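Local coordinates for protein imidazolonepropionase (Unidentified, PDB 2Q09) that catalyses the hydrolytic opening of the imidazolone ring of 4-imidazolone-5-propanoate to N-formimidoyl-L-glutamate, the third step of histidine degradation, at residues A[70-75]-A[315-320]. Sequence-based numbering, arbitrary orientation.
Sequences DCHTHL and SSDINP. With FE (Fe (III) ion), chain B; DI6 (3-[(4S)-2,5-dioxoimidazolidin-4-yl]propanoic acid), chain C.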
loop_
_atom_site.group_PDB
_atom_site.type_symbol
_atom_site.label_atom_id
_atom_site.label_comp_id
_atom_site.label_asym_id
_atom_site.label_seq_id
_atom_site.Cartn_x
_atom_site.Cartn_y
_atom_site.Cartn_z
ATOM N N ASP A 70 0.016 -0.697 4.421
ATOM C CA ASP A 70 0.305 0.356 3.430
ATOM C C ASP A 70 0.265 -0.375 2.088
ATOM O O ASP A 70 1.247 -0.996 1.675
ATOM C CB ASP A 70 1.702 0.943 3.685
ATOM C CG ASP A 70 1.886 2.317 3.071
ATOM O OD1 ASP A 70 2.975 2.890 3.271
ATOM O OD2 ASP A 70 0.957 2.823 2.403
ATOM N N CYS A 71 -0.874 -0.295 1.410
ATOM C CA CYS A 71 -1.093 -1.028 0.169
ATOM C C CYS A 71 -0.637 -0.429 -1.156
ATOM O O CYS A 71 -0.978 -0.968 -2.210
ATOM C CB CYS A 71 -2.581 -1.386 0.058
ATOM S SG CYS A 71 -3.713 0.059 -0.121
ATOM N N HIS A 72 0.132 0.654 -1.119
ATOM C CA HIS A 72 0.589 1.275 -2.354
ATOM C C HIS A 72 1.884 2.050 -2.159
ATOM O O HIS A 72 1.862 3.215 -1.766
ATOM C CB HIS A 72 -0.506 2.207 -2.887
ATOM C CG HIS A 72 -0.163 2.884 -4.181
ATOM N ND1 HIS A 72 -1.006 2.870 -5.270
ATOM C CD2 HIS A 72 0.910 3.624 -4.548
ATOM C CE1 HIS A 72 -0.469 3.571 -6.253
ATOM N NE2 HIS A 72 0.694 4.041 -5.840
ATOM N N THR A 73 3.021 1.401 -2.401
ATOM C CA THR A 73 4.290 2.110 -2.281
ATOM C C THR A 73 5.269 1.774 -3.394
ATOM O O THR A 73 5.135 0.750 -4.069
ATOM C CB THR A 73 5.010 1.845 -0.930
ATOM O OG1 THR A 73 5.855 0.691 -1.044
ATOM C CG2 THR A 73 3.999 1.613 0.187
ATOM N N HIS A 74 6.235 2.670 -3.574
ATOM C CA HIS A 74 7.310 2.532 -4.552
ATOM C C HIS A 74 8.567 2.767 -3.709
ATOM O O HIS A 74 9.469 3.459 -4.156
ATOM C CB HIS A 74 7.279 3.649 -5.609
ATOM C CG HIS A 74 6.006 3.753 -6.397
ATOM N ND1 HIS A 74 5.952 3.483 -7.749
ATOM C CD2 HIS A 74 4.777 4.212 -6.061
ATOM C CE1 HIS A 74 4.750 3.777 -8.209
ATOM N NE2 HIS A 74 4.016 4.225 -7.207
ATOM N N LEU A 75 8.642 2.198 -2.508
ATOM C CA LEU A 75 9.787 2.462 -1.635
ATOM C C LEU A 75 11.149 1.946 -2.087
ATOM O O LEU A 75 12.171 2.319 -1.502
ATOM C CB LEU A 75 9.493 1.990 -0.202
ATOM C CG LEU A 75 9.382 0.503 0.135
ATOM C CD1 LEU A 75 10.781 -0.114 0.273
ATOM C CD2 LEU A 75 8.617 0.366 1.458
ATOM N N SER A 315 -3.149 5.185 1.517
ATOM C CA SER A 315 -1.769 4.718 1.452
ATOM C C SER A 315 -0.791 5.881 1.278
ATOM O O SER A 315 -1.181 6.960 0.844
ATOM C CB SER A 315 -1.614 3.722 0.296
ATOM O OG SER A 315 -0.297 3.184 0.274
ATOM N N SER A 316 0.477 5.640 1.600
ATOM C CA SER A 316 1.525 6.658 1.520
ATOM C C SER A 316 2.061 6.959 0.118
ATOM O O SER A 316 2.578 8.056 -0.135
ATOM C CB SER A 316 2.704 6.244 2.404
ATOM O OG SER A 316 3.322 5.069 1.885
ATOM N N ASP A 317 1.935 5.990 -0.786
ATOM C CA ASP A 317 2.438 6.138 -2.153
ATOM C C ASP A 317 3.912 6.541 -2.133
ATOM O O ASP A 317 4.379 7.248 -3.024
ATOM C CB ASP A 317 1.621 7.178 -2.938
ATOM C CG ASP A 317 1.990 7.223 -4.419
ATOM O OD1 ASP A 317 2.347 6.154 -4.966
ATOM O OD2 ASP A 317 1.906 8.309 -5.042
ATOM N N ILE A 318 4.643 6.087 -1.118
ATOM C CA ILE A 318 6.071 6.421 -1.001
ATOM C C ILE A 318 6.789 6.275 -2.339
ATOM O O ILE A 318 6.837 5.182 -2.900
ATOM C CB ILE A 318 6.808 5.504 0.000
ATOM C CG1 ILE A 318 6.244 5.687 1.406
ATOM C CG2 ILE A 318 8.321 5.823 -0.009
ATOM C CD1 ILE A 318 6.822 4.701 2.419
ATOM N N ASN A 319 7.344 7.371 -2.844
ATOM C CA ASN A 319 8.068 7.331 -4.105
ATOM C C ASN A 319 8.908 8.598 -4.211
ATOM O O ASN A 319 8.505 9.677 -3.739
ATOM C CB ASN A 319 7.096 7.176 -5.283
ATOM C CG ASN A 319 6.448 8.475 -5.688
ATOM O OD1 ASN A 319 7.090 9.352 -6.284
ATOM N ND2 ASN A 319 5.164 8.611 -5.370
ATOM N N PRO A 320 10.091 8.479 -4.837
ATOM C CA PRO A 320 11.029 9.591 -5.006
ATOM C C PRO A 320 10.563 10.779 -5.830
ATOM O O PRO A 320 11.149 11.860 -5.739
ATOM C CB PRO A 320 12.251 8.911 -5.617
ATOM C CG PRO A 320 11.629 7.902 -6.510
ATOM C CD PRO A 320 10.535 7.310 -5.618
HETATM FE FE FE B . 2.160 5.145 -7.020
HETATM N N1 DI6 C . 2.026 8.548 -10.395
HETATM C C2 DI6 C . 2.787 9.153 -9.458
HETATM O O2 DI6 C . 2.509 10.150 -8.817
HETATM C C3 DI6 C . 4.081 8.308 -9.355
HETATM N N4 DI6 C . 3.843 7.250 -10.361
HETATM C C5 DI6 C . 2.630 7.467 -10.906
HETATM O O5 DI6 C . 2.132 6.752 -11.764
HETATM C C6 DI6 C . 5.307 9.150 -9.677
HETATM C C7 DI6 C . 6.612 8.355 -9.588
HETATM C C8 DI6 C . 7.883 9.160 -9.897
HETATM O O9 DI6 C . 8.973 8.671 -9.541
HETATM O O10 DI6 C . 7.811 10.270 -10.486
HETATM O O HOH W 1 1.917 7.521 -7.525
#
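With CG anti to the backbone N in both His72 and Asp317 (chi1 -172° in the latter), the imidazole and the carboxylate run side by side in the same direction and converge on one ferric ion. The iron is 2.2 Å from His72 NE2 and 2.3 Å from Asp317 OD1. His74, the second histidine of the His-X-His pair, supplies NE2 at 2.1 Å from the iron. Asp317 OD1 lies at the edge of both rings, near their planes, and its carboxylate stands 80° from the His72 ring; these close approaches come from shared coordination, because all three atoms bind the iron. Asp317 OD2 instead accepts a hydrogen bond from the iron-bound water, which holds that water next to both metal and carboxylate. His242 completes the protein ligands, and Asp264 OD1 hydrogen-bonds ND1 of His72, so hydrogen bond and metal together fix the turn of the ring.

Two residues before His72 on the same strand, the Asp70 carboxylate takes three bonds from consecutive serines: Ser316 OG gives to the syn lone pair of OD1, while OD2 receives Ser315 OG in a very short bond (2.5 Å) and Ser316 N almost straight, at 171°. Replacing Asp70 by alanine removes the carboxylate, which is likely to leave both serine hydroxyls and the Ser316 amide without their shared acceptor and the chain before Asp317 freer to shift. Further along, His74 N donates to Ile318 O (2.7 Å), and His74 CB packs on Asn319 CB. The Asn319 amide is steadied by ND2 bonding to Asp317 O and by OD1 accepting from Thr322 N; Asn319 OD1 also lies 3.5 Å from C7 of the inhibitor. The arrangement is the mononuclear metal site of the amidohydrolase TIM barrel, its His-X-His pair at the end of strand 63-73 and its aspartate just beyond strand 312-314.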